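Local coordinates for protein FACT complex subunit SPT16 (Ashbya gossypii, PDB 6A8M) that probably acts in the FACT histone chaperone, which reorganizes nucleosomes for transcription, replication and repair, and is represented here by its N-terminal, peptidase-like domain, at residues Arg20-Phe23 with Pro24-Gly28; Thr50-His53 with Asn54-Leu57; Pro111-Asn114 with Leu115-Glu119; Asp138-Gly142 with Lys143-Glu147. All blocks are in the same frame, centred on the assembly; numbering follows the deposited sequence.

Interaction 1: residues Arg20-Phe23 with Pro24-Gly28; sequences RDRF and PSFDG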
loop_
_atom_site.group_PDB
_atom_site.type_symbol
_atom_site.label_atom_id
_atom_site.label_comp_id
_atom_site.label_asym_id
_atom_site.label_seq_id
_atom_site.Cartn_x
_atom_site.Cartn_y
_atom_site.Cartn_z
ATOM N N ARG A 20 -0.950 4.904 21.178
ATOM C CA ARG A 20 -1.385 4.861 22.570
ATOM C C ARG A 20 -2.686 5.629 22.755
ATOM O O ARG A 20 -3.634 5.132 23.370
ATOM C CB ARG A 20 -0.286 5.446 23.462
ATOM C CG ARG A 20 -0.494 5.256 24.949
ATOM C CD ARG A 20 -1.270 6.384 25.562
ATOM N NE ARG A 20 -0.585 7.660 25.395
ATOM C CZ ARG A 20 -0.051 8.357 26.395
ATOM N NH1 ARG A 20 -0.121 7.896 27.641
ATOM N NH2 ARG A 20 0.547 9.517 26.149
ATOM N N ASP A 21 -2.744 6.850 22.223
ATOM C CA ASP A 21 -3.926 7.686 22.421
ATOM C C ASP A 21 -5.169 7.065 21.800
ATOM O O ASP A 21 -6.259 7.139 22.378
ATOM C CB ASP A 21 -3.674 9.078 21.849
ATOM C CG ASP A 21 -2.634 9.835 22.635
ATOM O OD1 ASP A 21 -2.405 9.450 23.800
ATOM O OD2 ASP A 21 -2.048 10.791 22.094
ATOM N N ARG A 22 -5.023 6.410 20.645
ATOM C CA ARG A 22 -6.187 6.038 19.851
ATOM C C ARG A 22 -6.691 4.625 20.106
ATOM O O ARG A 22 -7.890 4.372 19.920
ATOM C CB ARG A 22 -5.880 6.199 18.358
ATOM C CG ARG A 22 -7.113 6.166 17.460
ATOM C CD ARG A 22 -7.712 7.558 17.289
ATOM N NE ARG A 22 -6.979 8.333 16.285
ATOM C CZ ARG A 22 -7.149 8.205 14.967
ATOM N NH1 ARG A 22 -6.442 8.951 14.122
ATOM N NH2 ARG A 22 -8.029 7.333 14.488
ATOM N N PHE A 23 -5.829 3.688 20.550
ATOM C CA PHE A 23 -6.265 2.296 20.530
ATOM C C PHE A 23 -7.412 1.956 21.493
ATOM O O PHE A 23 -8.226 1.096 21.146
ATOM C CB PHE A 23 -5.062 1.335 20.723
ATOM C CG PHE A 23 -4.661 1.061 22.163
ATOM C CD1 PHE A 23 -5.411 0.213 22.980
ATOM C CD2 PHE A 23 -3.493 1.597 22.680
ATOM C CE1 PHE A 23 -5.043 -0.051 24.283
ATOM C CE2 PHE A 23 -3.117 1.342 23.999
ATOM C CZ PHE A 23 -3.886 0.512 24.799
ATOM N N PRO A 24 -7.536 2.547 22.693
ATOM C CA PRO A 24 -8.626 2.102 23.577
ATOM C C PRO A 24 -10.010 2.349 23.004
ATOM O O PRO A 24 -10.952 1.650 23.398
ATOM C CB PRO A 24 -8.386 2.899 24.870
ATOM C CG PRO A 24 -6.900 3.206 24.845
ATOM C CD PRO A 24 -6.654 3.508 23.385
ATOM N N SER A 25 -10.161 3.303 22.083
ATOM C CA SER A 25 -11.432 3.558 21.414
ATOM C C SER A 25 -11.555 2.853 20.060
ATOM O O SER A 25 -12.539 3.084 19.341
ATOM C CB SER A 25 -11.644 5.060 21.235
ATOM O OG SER A 25 -10.714 5.586 20.318
ATOM N N PHE A 26 -10.579 2.022 19.683
ATOM C CA PHE A 26 -10.819 1.064 18.612
ATOM C C PHE A 26 -12.071 0.248 18.919
ATOM O O PHE A 26 -12.424 0.025 20.083
ATOM C CB PHE A 26 -9.638 0.105 18.436
ATOM C CG PHE A 26 -8.411 0.734 17.834
ATOM C CD1 PHE A 26 -8.428 2.041 17.366
ATOM C CD2 PHE A 26 -7.236 0.000 17.728
ATOM C CE1 PHE A 26 -7.291 2.606 16.801
ATOM C CE2 PHE A 26 -6.095 0.564 17.166
ATOM C CZ PHE A 26 -6.124 1.861 16.698
ATOM N N ASP A 27 -12.756 -0.182 17.863
ATOM C CA ASP A 27 -13.868 -1.109 18.022
ATOM C C ASP A 27 -13.456 -2.258 18.929
ATOM O O ASP A 27 -12.342 -2.778 18.830
ATOM C CB ASP A 27 -14.306 -1.660 16.660
ATOM C CG ASP A 27 -14.975 -0.608 15.779
ATOM O OD1 ASP A 27 -15.285 0.498 16.287
ATOM O OD2 ASP A 27 -15.178 -0.897 14.573
ATOM N N GLY A 28 -14.354 -2.648 19.827
ATOM C CA GLY A 28 -14.051 -3.711 20.760
ATOM C C GLY A 28 -13.328 -3.276 22.016
ATOM O O GLY A 28 -13.103 -4.117 22.894
HETATM O O HOH W 1 -8.985 6.302 22.363
#

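Interaction 2: residues Thr50-His53 with Asn54-Leu57; sequences TILH and NWLL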
loop_
_atom_site.group_PDB
_atom_site.type_symbol
_atom_site.label_atom_id
_atom_site.label_comp_id
_atom_site.label_asym_id
_atom_site.label_seq_id
_atom_site.Cartn_x
_atom_site.Cartn_y
_atom_site.Cartn_z
ATOM N N THR A 50 4.025 -6.017 10.100
ATOM C CA THR A 50 5.119 -5.455 9.311
ATOM C C THR A 50 4.861 -4.001 8.971
ATOM O O THR A 50 5.768 -3.166 9.057
ATOM C CB THR A 50 5.317 -6.275 8.034
ATOM O OG1 THR A 50 5.658 -7.615 8.384
ATOM C CG2 THR A 50 6.427 -5.654 7.143
ATOM N N ILE A 51 3.627 -3.671 8.576
ATOM C CA ILE A 51 3.293 -2.272 8.320
ATOM C C ILE A 51 3.538 -1.446 9.576
ATOM O O ILE A 51 4.152 -0.377 9.525
ATOM C CB ILE A 51 1.840 -2.150 7.827
ATOM C CG1 ILE A 51 1.680 -2.841 6.478
ATOM C CG2 ILE A 51 1.430 -0.685 7.702
ATOM C CD1 ILE A 51 0.214 -3.002 6.069
ATOM N N LEU A 52 3.080 -1.949 10.732
ATOM C CA LEU A 52 3.271 -1.229 11.983
ATOM C C LEU A 52 4.751 -0.960 12.242
ATOM O O LEU A 52 5.128 0.159 12.628
ATOM C CB LEU A 52 2.643 -2.018 13.136
ATOM C CG LEU A 52 2.784 -1.351 14.517
ATOM C CD1 LEU A 52 1.930 -0.089 14.630
ATOM C CD2 LEU A 52 2.366 -2.381 15.523
ATOM N N HIS A 53 5.615 -1.956 11.996
ATOM C CA HIS A 53 7.053 -1.730 12.166
ATOM C C HIS A 53 7.551 -0.650 11.225
ATOM O O HIS A 53 8.304 0.242 11.633
ATOM C CB HIS A 53 7.849 -3.014 11.938
ATOM C CG HIS A 53 7.788 -3.957 13.088
ATOM N ND1 HIS A 53 8.847 -4.757 13.446
ATOM C CD2 HIS A 53 6.793 -4.233 13.963
ATOM C CE1 HIS A 53 8.512 -5.484 14.500
ATOM N NE2 HIS A 53 7.263 -5.194 14.824
ATOM N N ASN A 54 7.129 -0.712 9.962
ATOM C CA ASN A 54 7.578 0.278 8.997
ATOM C C ASN A 54 7.118 1.660 9.412
ATOM O O ASN A 54 7.860 2.641 9.265
ATOM C CB ASN A 54 7.062 -0.075 7.608
ATOM C CG ASN A 54 7.794 -1.246 7.003
ATOM O OD1 ASN A 54 8.939 -1.518 7.360
ATOM N ND2 ASN A 54 7.150 -1.927 6.061
ATOM N N TRP A 55 5.905 1.743 9.968
ATOM C CA TRP A 55 5.353 3.020 10.421
ATOM C C TRP A 55 6.073 3.533 11.666
ATOM O O TRP A 55 6.494 4.695 11.720
ATOM C CB TRP A 55 3.851 2.861 10.698
ATOM C CG TRP A 55 3.101 4.155 10.935
ATOM C CD1 TRP A 55 2.963 5.209 10.054
ATOM C CD2 TRP A 55 2.371 4.524 12.112
ATOM N NE1 TRP A 55 2.199 6.196 10.624
ATOM C CE2 TRP A 55 1.808 5.795 11.875
ATOM C CE3 TRP A 55 2.112 3.886 13.330
ATOM C CZ2 TRP A 55 1.037 6.463 12.826
ATOM C CZ3 TRP A 55 1.339 4.539 14.272
ATOM C CH2 TRP A 55 0.815 5.826 14.020
ATOM N N LEU A 56 6.233 2.682 12.683
ATOM C CA LEU A 56 6.834 3.169 13.923
ATOM C C LEU A 56 8.329 3.400 13.776
ATOM O O LEU A 56 8.868 4.388 14.301
ATOM C CB LEU A 56 6.586 2.169 15.060
ATOM C CG LEU A 56 5.173 1.992 15.610
ATOM C CD1 LEU A 56 5.243 0.889 16.650
ATOM C CD2 LEU A 56 4.594 3.280 16.210
ATOM N N LEU A 57 9.016 2.480 13.091
ATOM C CA LEU A 57 10.468 2.386 13.119
ATOM C C LEU A 57 11.128 2.733 11.800
ATOM O O LEU A 57 12.312 3.093 11.804
ATOM C CB LEU A 57 10.897 0.964 13.505
ATOM C CG LEU A 57 10.326 0.490 14.836
ATOM C CD1 LEU A 57 10.502 -1.019 14.965
ATOM C CD2 LEU A 57 10.977 1.230 15.987
#

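Interaction 3: residues Pro111-Asn114 with Leu115-Glu119; sequences PGHN and LKLFE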
loop_
_atom_site.group_PDB
_atom_site.type_symbol
_atom_site.label_atom_id
_atom_site.label_comp_id
_atom_site.label_asym_id
_atom_site.label_seq_id
_atom_site.Cartn_x
_atom_site.Cartn_y
_atom_site.Cartn_z
ATOM N N PRO A 111 17.426 -21.152 25.826
ATOM C CA PRO A 111 16.070 -21.676 26.051
ATOM C C PRO A 111 15.552 -21.329 27.443
ATOM O O PRO A 111 16.299 -21.338 28.426
ATOM C CB PRO A 111 16.240 -23.187 25.873
ATOM C CG PRO A 111 17.465 -23.330 25.001
ATOM C CD PRO A 111 18.378 -22.231 25.502
ATOM N N GLY A 112 14.250 -21.007 27.505
ATOM C CA GLY A 112 13.596 -20.591 28.727
ATOM C C GLY A 112 13.567 -19.091 28.941
ATOM O O GLY A 112 12.721 -18.594 29.693
ATOM N N HIS A 113 14.452 -18.360 28.273
ATOM C CA HIS A 113 14.576 -16.934 28.534
ATOM C C HIS A 113 13.386 -16.175 27.959
ATOM O O HIS A 113 12.676 -15.462 28.683
ATOM C CB HIS A 113 15.897 -16.435 27.958
ATOM C CG HIS A 113 16.083 -14.956 28.081
ATOM N ND1 HIS A 113 16.837 -14.383 29.081
ATOM C CD2 HIS A 113 15.626 -13.938 27.317
ATOM C CE1 HIS A 113 16.820 -13.069 28.937
ATOM N NE2 HIS A 113 16.094 -12.773 27.872
ATOM N N ASN A 114 13.155 -16.313 26.652
ATOM C CA ASN A 114 12.030 -15.626 26.019
ATOM C C ASN A 114 10.700 -16.114 26.574
ATOM O O ASN A 114 9.757 -15.327 26.719
ATOM C CB ASN A 114 12.048 -15.819 24.502
ATOM C CG ASN A 114 13.299 -15.269 23.851
ATOM O OD1 ASN A 114 14.038 -14.472 24.442
ATOM N ND2 ASN A 114 13.564 -15.722 22.637
ATOM N N LEU A 115 10.590 -17.421 26.847
ATOM C CA LEU A 115 9.352 -17.956 27.416
ATOM C C LEU A 115 8.945 -17.195 28.679
ATOM O O LEU A 115 7.774 -16.819 28.848
ATOM C CB LEU A 115 9.522 -19.441 27.725
ATOM C CG LEU A 115 8.351 -20.113 28.433
ATOM C CD1 LEU A 115 7.137 -20.202 27.511
ATOM C CD2 LEU A 115 8.754 -21.505 28.941
ATOM N N LYS A 116 9.907 -16.935 29.559
ATOM C CA LYS A 116 9.602 -16.230 30.795
ATOM C C LYS A 116 9.187 -14.798 30.504
ATOM O O LYS A 116 8.261 -14.279 31.138
ATOM C CB LYS A 116 10.806 -16.263 31.732
ATOM C CG LYS A 116 10.562 -15.644 33.120
ATOM C CD LYS A 116 9.428 -16.334 33.861
ATOM C CE LYS A 116 9.325 -15.873 35.316
ATOM N NZ LYS A 116 9.349 -14.395 35.464
ATOM N N LEU A 117 9.859 -14.150 29.544
ATOM C CA LEU A 117 9.452 -12.809 29.137
ATOM C C LEU A 117 8.013 -12.817 28.632
ATOM O O LEU A 117 7.209 -11.950 28.995
ATOM C CB LEU A 117 10.403 -12.256 28.062
ATOM C CG LEU A 117 11.852 -11.971 28.478
ATOM C CD1 LEU A 117 12.654 -11.348 27.332
ATOM C CD2 LEU A 117 11.894 -11.076 29.706
ATOM N N PHE A 118 7.660 -13.809 27.801
ATOM C CA PHE A 118 6.289 -13.902 27.307
ATOM C C PHE A 118 5.308 -14.094 28.455
ATOM O O PHE A 118 4.220 -13.511 28.455
ATOM C CB PHE A 118 6.146 -15.067 26.317
ATOM C CG PHE A 118 6.961 -14.918 25.064
ATOM C CD1 PHE A 118 7.314 -13.664 24.581
ATOM C CD2 PHE A 118 7.365 -16.046 24.358
ATOM C CE1 PHE A 118 8.046 -13.522 23.427
ATOM C CE2 PHE A 118 8.109 -15.914 23.181
ATOM C CZ PHE A 118 8.448 -14.652 22.717
ATOM N N GLU A 119 5.678 -14.922 29.438
ATOM C CA GLU A 119 4.821 -15.124 30.601
ATOM C C GLU A 119 4.682 -13.832 31.400
ATOM O O GLU A 119 3.570 -13.460 31.797
ATOM C CB GLU A 119 5.368 -16.262 31.472
ATOM C CG GLU A 119 5.194 -17.627 30.816
ATOM C CD GLU A 119 6.067 -18.719 31.420
ATOM O OE1 GLU A 119 6.935 -18.415 32.266
ATOM O OE2 GLU A 119 5.875 -19.896 31.040
HETATM O O HOH W 2 12.377 -19.355 25.571
#

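Interaction 4: residues Asp138-Gly142 with Lys143-Glu147; sequences DSYQG and KFITE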
loop_
_atom_site.group_PDB
_atom_site.type_symbol
_atom_site.label_atom_id
_atom_site.label_comp_id
_atom_site.label_asym_id
_atom_site.label_seq_id
_atom_site.Cartn_x
_atom_site.Cartn_y
_atom_site.Cartn_z
ATOM N N ASP A 138 -2.429 -11.997 10.726
ATOM C CA ASP A 138 -1.020 -12.100 10.365
ATOM C C ASP A 138 -0.465 -13.492 10.643
ATOM O O ASP A 138 -0.896 -14.198 11.560
ATOM C CB ASP A 138 -0.184 -11.085 11.138
ATOM C CG ASP A 138 -0.410 -9.653 10.685
ATOM O OD1 ASP A 138 -1.311 -9.382 9.862
ATOM O OD2 ASP A 138 0.342 -8.788 11.169
ATOM N N SER A 139 0.540 -13.873 9.865
ATOM C CA SER A 139 1.173 -15.173 10.047
ATOM C C SER A 139 2.669 -15.032 9.833
ATOM O O SER A 139 3.098 -14.474 8.816
ATOM C CB SER A 139 0.591 -16.212 9.080
ATOM O OG SER A 139 1.309 -17.434 9.162
ATOM N N TYR A 140 3.451 -15.518 10.797
ATOM C CA TYR A 140 4.904 -15.553 10.703
ATOM C C TYR A 140 5.419 -16.908 11.179
ATOM O O TYR A 140 4.748 -17.628 11.925
ATOM C CB TYR A 140 5.565 -14.434 11.527
ATOM C CG TYR A 140 5.176 -13.026 11.121
ATOM C CD1 TYR A 140 4.083 -12.382 11.700
ATOM C CD2 TYR A 140 5.914 -12.332 10.164
ATOM C CE1 TYR A 140 3.717 -11.087 11.333
ATOM C CE2 TYR A 140 5.568 -11.029 9.793
ATOM C CZ TYR A 140 4.472 -10.414 10.383
ATOM O OH TYR A 140 4.146 -9.140 10.007
ATOM N N GLN A 141 6.622 -17.259 10.726
ATOM C CA GLN A 141 7.275 -18.499 11.112
ATOM C C GLN A 141 8.360 -18.235 12.145
ATOM O O GLN A 141 8.701 -17.089 12.453
ATOM C CB GLN A 141 7.894 -19.199 9.897
ATOM C CG GLN A 141 6.957 -19.346 8.723
ATOM C CD GLN A 141 5.875 -20.377 8.965
ATOM O OE1 GLN A 141 6.078 -21.341 9.705
ATOM N NE2 GLN A 141 4.716 -20.183 8.337
ATOM N N GLY A 142 8.905 -19.319 12.680
ATOM C CA GLY A 142 10.089 -19.210 13.500
ATOM C C GLY A 142 9.832 -19.603 14.947
ATOM O O GLY A 142 8.696 -19.623 15.434
ATOM N N LYS A 143 10.930 -19.927 15.632
ATOM C CA LYS A 143 10.880 -20.394 17.014
ATOM C C LYS A 143 10.257 -19.349 17.938
ATOM O O LYS A 143 9.469 -19.682 18.832
ATOM C CB LYS A 143 12.309 -20.750 17.452
ATOM C CG LYS A 143 12.439 -21.606 18.671
ATOM C CD LYS A 143 13.903 -21.942 18.983
ATOM C CE LYS A 143 14.569 -22.818 17.913
ATOM N NZ LYS A 143 14.148 -24.242 17.895
ATOM N N PHE A 144 10.580 -18.073 17.715
ATOM C CA PHE A 144 10.151 -17.000 18.615
ATOM C C PHE A 144 8.632 -16.876 18.638
ATOM O O PHE A 144 8.001 -16.975 19.697
ATOM C CB PHE A 144 10.815 -15.701 18.158
ATOM C CG PHE A 144 10.487 -14.469 18.981
ATOM C CD1 PHE A 144 11.233 -14.149 20.115
ATOM C CD2 PHE A 144 9.522 -13.564 18.551
ATOM C CE1 PHE A 144 10.992 -12.962 20.844
ATOM C CE2 PHE A 144 9.264 -12.396 19.270
ATOM C CZ PHE A 144 10.005 -12.096 20.429
ATOM N N ILE A 145 8.019 -16.677 17.470
ATOM C CA ILE A 145 6.568 -16.532 17.451
ATOM C C ILE A 145 5.876 -17.837 17.825
ATOM O O ILE A 145 4.788 -17.819 18.417
ATOM C CB ILE A 145 6.081 -15.995 16.090
ATOM C CG1 ILE A 145 4.634 -15.512 16.209
ATOM C CG2 ILE A 145 6.224 -17.053 14.994
ATOM C CD1 ILE A 145 4.161 -14.672 15.048
ATOM N N THR A 146 6.481 -18.988 17.504
ATOM C CA THR A 146 5.837 -20.254 17.838
ATOM C C THR A 146 5.810 -20.461 19.347
ATOM O O THR A 146 4.802 -20.920 19.896
ATOM C CB THR A 146 6.545 -21.409 17.131
ATOM O OG1 THR A 146 6.429 -21.234 15.710
ATOM C CG2 THR A 146 5.928 -22.762 17.526
ATOM N N GLU A 147 6.892 -20.094 20.039
ATOM C CA GLU A 147 6.856 -20.132 21.495
ATOM C C GLU A 147 5.818 -19.155 22.044
ATOM O O GLU A 147 5.086 -19.491 22.988
ATOM C CB GLU A 147 8.242 -19.849 22.083
ATOM C CG GLU A 147 9.171 -21.066 22.118
ATOM C CD GLU A 147 10.263 -20.973 23.182
ATOM O OE1 GLU A 147 10.615 -19.841 23.581
ATOM O OE2 GLU A 147 10.776 -22.036 23.613
HETATM O O HOH W 3 9.659 -16.340 15.023
#

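Interaction 1: residues Arg20-Phe23 with Pro24-Gly28
Phe23 and Pro24 lean on one another near the end of helix 9-22, the proline ring lying over a face of the benzene ring. Its CD carbon approaches to 3.6 Å from the Phe23 ring centroid, displaced toward the rim, in a CH-pi contact. Phe23 reaches this position because chi1 of 85° places CG between the backbone N and the carbonyl carbon, folding the ring back toward the following residue.

A second CH-pi contact involves Phe26. Phe23 CA sits 3.6 Å from the Phe26 ring centroid, only 3° off the ring normal, so the backbone itself supplies the carbon that lies over the ring's centre. Beside it, Phe23 CB meets Phe26 CE2 at 3.8 Å. Arg22 meets the Phe26 ring at CE1 with methylene rather than charge: its CG lies 3.6 Å from Phe26 CE1, and the guanidinium and ring planes stand 87° apart. Farther out, Phe26 touches Val166 and Phe23 touches Pro30, which ties the turn to neighbouring loops of the N-terminal lobe.

The polar part is mostly backbone. Phe26 N donates to Phe23 O at 2.9 Å, from well above the carbonyl plane, Ser25 N donates weakly to Arg22 O, and a water bridges Asp21 O and Ser25 OG.

Proline lacks an amide hydrogen, so Pro24 cannot continue the helical ladder; its CD instead abuts Arg20 O at 3.4 Å. The chemistry implies a chain exit that passes from alpha-helical bonds to a short 3-10 turn, with aromatic packing added.

Interaction 2: residues Thr50-His53 with Asn54-Leu57
Trp55 meets Leu52 at an edge of its indole: Leu52 CD1 lies near the ring plane, 4.2 Å from Trp55 CE3. With CG anti to the backbone N (chi1 -170°), the indole swings off the helix, where it packs edge-to-face with Trp174 and touches Leu371. The second ring, His53, is approached obliquely by Leu57 CD1, 4.4 Å from His53 ND1; that nitrogen is hydrogen-bonded to Phe61 N. The third flat group is the Asn54 amide, which lies alongside Thr50 and points the same way, its ND2 3.9 Å from Thr50 CG2.

Leu52 and Leu56, one turn apart, also run side by side, with Leu52 CG 4.0 Å from Leu56 CD1. Together they face helix 9-22, Leu52 touching Leu19 and Leu56 touching Leu16.

Beneath these groups runs an unbroken ladder of i to i+4 hydrogen bonds. The bond from Trp55 N to Ile51 O (2.8 Å) points nearly along the C=O axis, as does that from Leu56 N to Leu52 O, also 2.8 Å.

In this buried helix the amides of Asn54 to Leu57 are thus met by carbonyls one turn earlier, while Trp55 O takes Arg15 NH1. Thr50 OG1 likewise looks outward, held by Tyr140 OH and Glu60 OE2. The chemistry implies that apolar packing joins the helix to its neighbours, while these few directed bonds probably fix its setting.

Interaction 3: residues Pro111-Asn114 with Leu115-Glu119
Gly112 O receives the amide of Lys116 at 3.3 Å, opening helix 113-128 with Gly112 as N-cap. The glycine adopts a positive phi (93°), and the donor stands above its carbonyl plane, a longer first rung. The next rungs straighten: Leu117 N lies in the carbonyl plane of His113 O at 3.2 Å, and Phe118 N reaches Asn114 O at 2.8 Å. Glycine has no side chain to cap with, and a water accepts from the amide of Leu115 at 2.9 Å and, weakly, from that of Gly112.

Asn114 O does double duty, for it also sits 3.3 Å above one face of the Phe118 ring, toward its rim. The far end of that ring meets Asn114 CB, 4.2 Å from Phe118 CE2. On another side of the helix, Leu117 CD1 touches the His113 imidazole at NE2 (3.8 Å), an atom that donates to Gln106 O. Asn114 OD1 accepts from Ser108 N, so both polar side chains stitch the first turn to the segment before it.

This is a glycine N-cap with a water on a first-turn amide. It begins the helix that leads from edge strand 101-106 to strand 131-134 and lies against the sheet of the N-terminal lobe through Ile76.

Interaction 4: residues Asp138-Gly142 with Lys143-Glu147
Ile145 and Tyr140 form the close-packed side of this turn, their side chains crossing at about a right angle. Ile145 CD1 lies 3.8 Å from Tyr140 CB and also brushes the ring at CD1, approaching it obliquely. Chi1 of -165° sends CG1 anti to the backbone N, which carries CD1 out to the tyrosine, while the CG2 branch settles against the backbone, 3.5 Å from both Tyr140 O and Gln141 O. One isoleucine therefore fills the bend with two methyl groups. Beyond it, Ile36 and Leu37 of strand 32-37 touch Ile145 and Tyr140 respectively. Gly142 O is also firmly held, gripped twice by a single residue: Thr146 N donates at 3.1 Å, and Thr146 OG1 at 2.8 Å from above the carbonyl plane.

The looser side is watered and exposed. A water between Gln141 O (2.8 Å) and Ile145 N (3.0 Å) stands in the place of a direct i to i+4 bond between them. The Gln141 and Lys143 side chains are exposed and lend little to the packing.

Gly142, with phi of 115°, occupies the N-cap position of helix 143-158. The contact is the entry to a beta-alpha-beta crossover: strand 131-134 passes through this loop into the helix, which returns the chain to the adjacent parallel strand 162-165 of the N-terminal lobe.

All four contacts belong to the N-terminal lobe and are local along the chain, yet their chemistry follows their place in the fold. Interaction 2 is the buried one, two turns making up most of a short helix and ruled by apolar packing; interaction 3 lies at the surface, its centre about 35 Å from the centre of the chain, and interactions 1 and 4 are partly buried. Interactions 3 and 4 share a glycine N-cap with a water on a first-turn amide, and their helices touch where Phe118 meets Phe144. Interaction 4 also reaches interaction 2 by the Tyr140–Thr50 hydroxyl pair. Interaction 1, at a helix exit, stands apart, its nearest atoms about 7 Å from those of interaction 2.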